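Local structure of double Glycine Motif Protease domain from AMS/PCAT Transporter (Lachnospiraceae bacterium C6A11, 6MPZ) at residues 88-93 with 138-143. The protein probably cleaves leader peptides behind their double glycine motif, as the C39 peptidase domain of a bifunctional transporter that matures and exports lantibiotic-like peptides. Sequence-based numbering, arbitrary orientation.
Sequences EGTFPC and CLIFKP
The F141 ring turns an edge to the other segment: P92 O and C93 CA lie near its plane, the oxygen 4.4 Å from CD2, while the same side chain also packs on A68 of helix 61-70. The F91 ring instead has G89 C, of its own segment, 4.0 Å over one face. I140 bridges the two segments with an apolar arm. CG1 lies beside the backbone N, and a second bend (chi2 -81°) brings CD1 to 3.9 Å from C93 CB. CD1 also covers T90 N, a buried amide for which the model offers no partner. The I140 and T90 side chains cross at about a right angle, CG2 3.9 Å from OG1. C93 points toward the strand, its CB only 3.1 Å from L139 O; C93 and C138, small enough for this interior, touch through their sulfurs at 3.8 Å, too far apart for a disulfide.

Residues 88-93 lead from helix 82-88 into strand 93-97, which pairs antiparallel with strand 137-142 in the central sheet of this papain-like (clan CA) fold. Before the strand proper, water replaces direct pairing. T90, whose hydroxyl suits a polar margin, shares one water with F141 O, to which it donates at 2.9 Å. A second water meets OG1 and accepts from F141 N at 3.1 Å. P92, a residue that accommodates the cis peptide bond before it, offers its carbonyl to this water and a third, though each has more acceptors in reach than protons.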
loop_
_atom_site.group_PDB
_atom_site.type_symbol
_atom_site.label_atom_id
_atom_site.label_comp_id
_atom_site.label_asym_id
_atom_site.label_seq_id
_atom_site.Cartn_x
_atom_site.Cartn_y
_atom_site.Cartn_z
ATOM N N GLU A 88 11.716 -0.947 -10.143
ATOM C CA GLU A 88 12.321 -1.252 -8.846
ATOM C C GLU A 88 11.325 -1.608 -7.724
ATOM O O GLU A 88 11.750 -2.053 -6.650
ATOM C CB GLU A 88 13.093 -0.019 -8.350
ATOM C CG GLU A 88 13.915 0.784 -9.355
ATOM C CD GLU A 88 15.404 0.840 -9.067
ATOM O OE1 GLU A 88 15.899 -0.248 -8.773
ATOM O OE2 GLU A 88 16.030 1.919 -9.148
ATOM N N GLY A 89 10.028 -1.398 -7.940
ATOM C CA GLY A 89 9.044 -1.754 -6.921
ATOM C C GLY A 89 9.093 -3.207 -6.500
ATOM O O GLY A 89 9.565 -4.027 -7.245
ATOM N N THR A 90 8.602 -3.530 -5.308
ATOM C CA THR A 90 8.363 -4.900 -4.909
ATOM C C THR A 90 6.926 -4.974 -4.439
ATOM O O THR A 90 6.364 -3.960 -4.007
ATOM C CB THR A 90 9.331 -5.311 -3.800
ATOM O OG1 THR A 90 8.980 -4.650 -2.565
ATOM C CG2 THR A 90 10.726 -4.932 -4.212
ATOM N N PHE A 91 6.340 -6.174 -4.531
ATOM C CA PHE A 91 4.897 -6.372 -4.391
ATOM C C PHE A 91 4.555 -7.430 -3.351
ATOM O O PHE A 91 5.280 -8.411 -3.207
ATOM C CB PHE A 91 4.268 -6.662 -5.749
ATOM C CG PHE A 91 4.778 -5.748 -6.823
ATOM C CD1 PHE A 91 4.386 -4.435 -6.861
ATOM C CD2 PHE A 91 5.717 -6.191 -7.772
ATOM C CE1 PHE A 91 4.894 -3.556 -7.838
ATOM C CE2 PHE A 91 6.233 -5.325 -8.742
ATOM C CZ PHE A 91 5.812 -3.996 -8.778
ATOM N N PRO A 92 3.485 -7.220 -2.570
ATOM C CA PRO A 92 2.604 -6.037 -2.669
ATOM C C PRO A 92 3.253 -4.801 -2.015
ATOM O O PRO A 92 4.175 -4.927 -1.184
ATOM C CB PRO A 92 1.383 -6.477 -1.859
ATOM C CG PRO A 92 1.993 -7.307 -0.768
ATOM C CD PRO A 92 3.096 -8.076 -1.437
ATOM N N CYS A 93 2.784 -3.647 -2.404
ATOM C CA CYS A 93 3.188 -2.360 -1.813
ATOM C C CYS A 93 1.920 -1.504 -1.769
ATOM O O CYS A 93 0.926 -1.799 -2.490
ATOM C CB CYS A 93 4.292 -1.639 -2.646
ATOM S SG CYS A 93 3.853 -1.263 -4.385
ATOM N N CYS A 138 4.918 5.605 -2.371
ATOM C CA CYS A 138 4.882 4.183 -2.405
ATOM C C CYS A 138 5.443 3.673 -1.107
ATOM O O CYS A 138 6.548 4.040 -0.744
ATOM C CB CYS A 138 5.758 3.649 -3.548
ATOM S SG CYS A 138 5.904 1.837 -3.611
ATOM N N LEU A 139 4.696 2.812 -0.431
ATOM C CA LEU A 139 5.168 2.234 0.806
ATOM C C LEU A 139 5.530 0.804 0.474
ATOM O O LEU A 139 4.714 0.093 -0.050
ATOM C CB LEU A 139 4.087 2.322 1.898
ATOM C CG LEU A 139 3.367 3.697 2.031
ATOM C CD1 LEU A 139 2.199 3.642 3.015
ATOM C CD2 LEU A 139 4.336 4.831 2.347
ATOM N N ILE A 140 6.758 0.422 0.843
ATOM C CA ILE A 140 7.450 -0.760 0.420
ATOM C C ILE A 140 7.739 -1.550 1.691
ATOM O O ILE A 140 8.165 -0.973 2.702
ATOM C CB ILE A 140 8.747 -0.350 -0.326
ATOM C CG1 ILE A 140 8.408 0.266 -1.702
ATOM C CG2 ILE A 140 9.746 -1.513 -0.445
ATOM C CD1 ILE A 140 8.118 -0.768 -2.772
ATOM N N PHE A 141 7.441 -2.852 1.665
ATOM C CA PHE A 141 7.489 -3.680 2.866
ATOM C C PHE A 141 8.329 -4.904 2.624
ATOM O O PHE A 141 8.398 -5.404 1.504
ATOM C CB PHE A 141 6.084 -4.112 3.316
ATOM C CG PHE A 141 5.135 -2.964 3.533
ATOM C CD1 PHE A 141 5.115 -2.279 4.740
ATOM C CD2 PHE A 141 4.257 -2.561 2.535
ATOM C CE1 PHE A 141 4.260 -1.219 4.925
ATOM C CE2 PHE A 141 3.409 -1.509 2.745
ATOM C CZ PHE A 141 3.400 -0.847 3.926
ATOM N N LYS A 142 8.948 -5.384 3.693
ATOM C CA LYS A 142 9.832 -6.533 3.654
ATOM C C LYS A 142 9.670 -7.205 5.032
ATOM O O LYS A 142 9.510 -6.506 6.044
ATOM C CB LYS A 142 11.277 -6.046 3.403
ATOM C CG LYS A 142 12.446 -6.935 3.799
ATOM C CD LYS A 142 13.538 -7.124 2.730
ATOM C CE LYS A 142 13.146 -8.300 1.838
ATOM N NZ LYS A 142 14.133 -8.703 0.795
ATOM N N PRO A 143 9.689 -8.551 5.082
ATOM C CA PRO A 143 9.670 -9.232 6.374
ATOM C C PRO A 143 10.933 -9.049 7.231
ATOM O O PRO A 143 11.974 -8.623 6.736
ATOM C CB PRO A 143 9.484 -10.717 6.017
ATOM C CG PRO A 143 9.699 -10.817 4.590
ATOM C CD PRO A 143 9.488 -9.492 3.980
HETATM O O HOH W 1 10.410 -5.342 -0.644
HETATM O O HOH W 2 6.659 -3.815 -1.126
HETATM O O HOH W 3 5.816 -6.351 0.409
#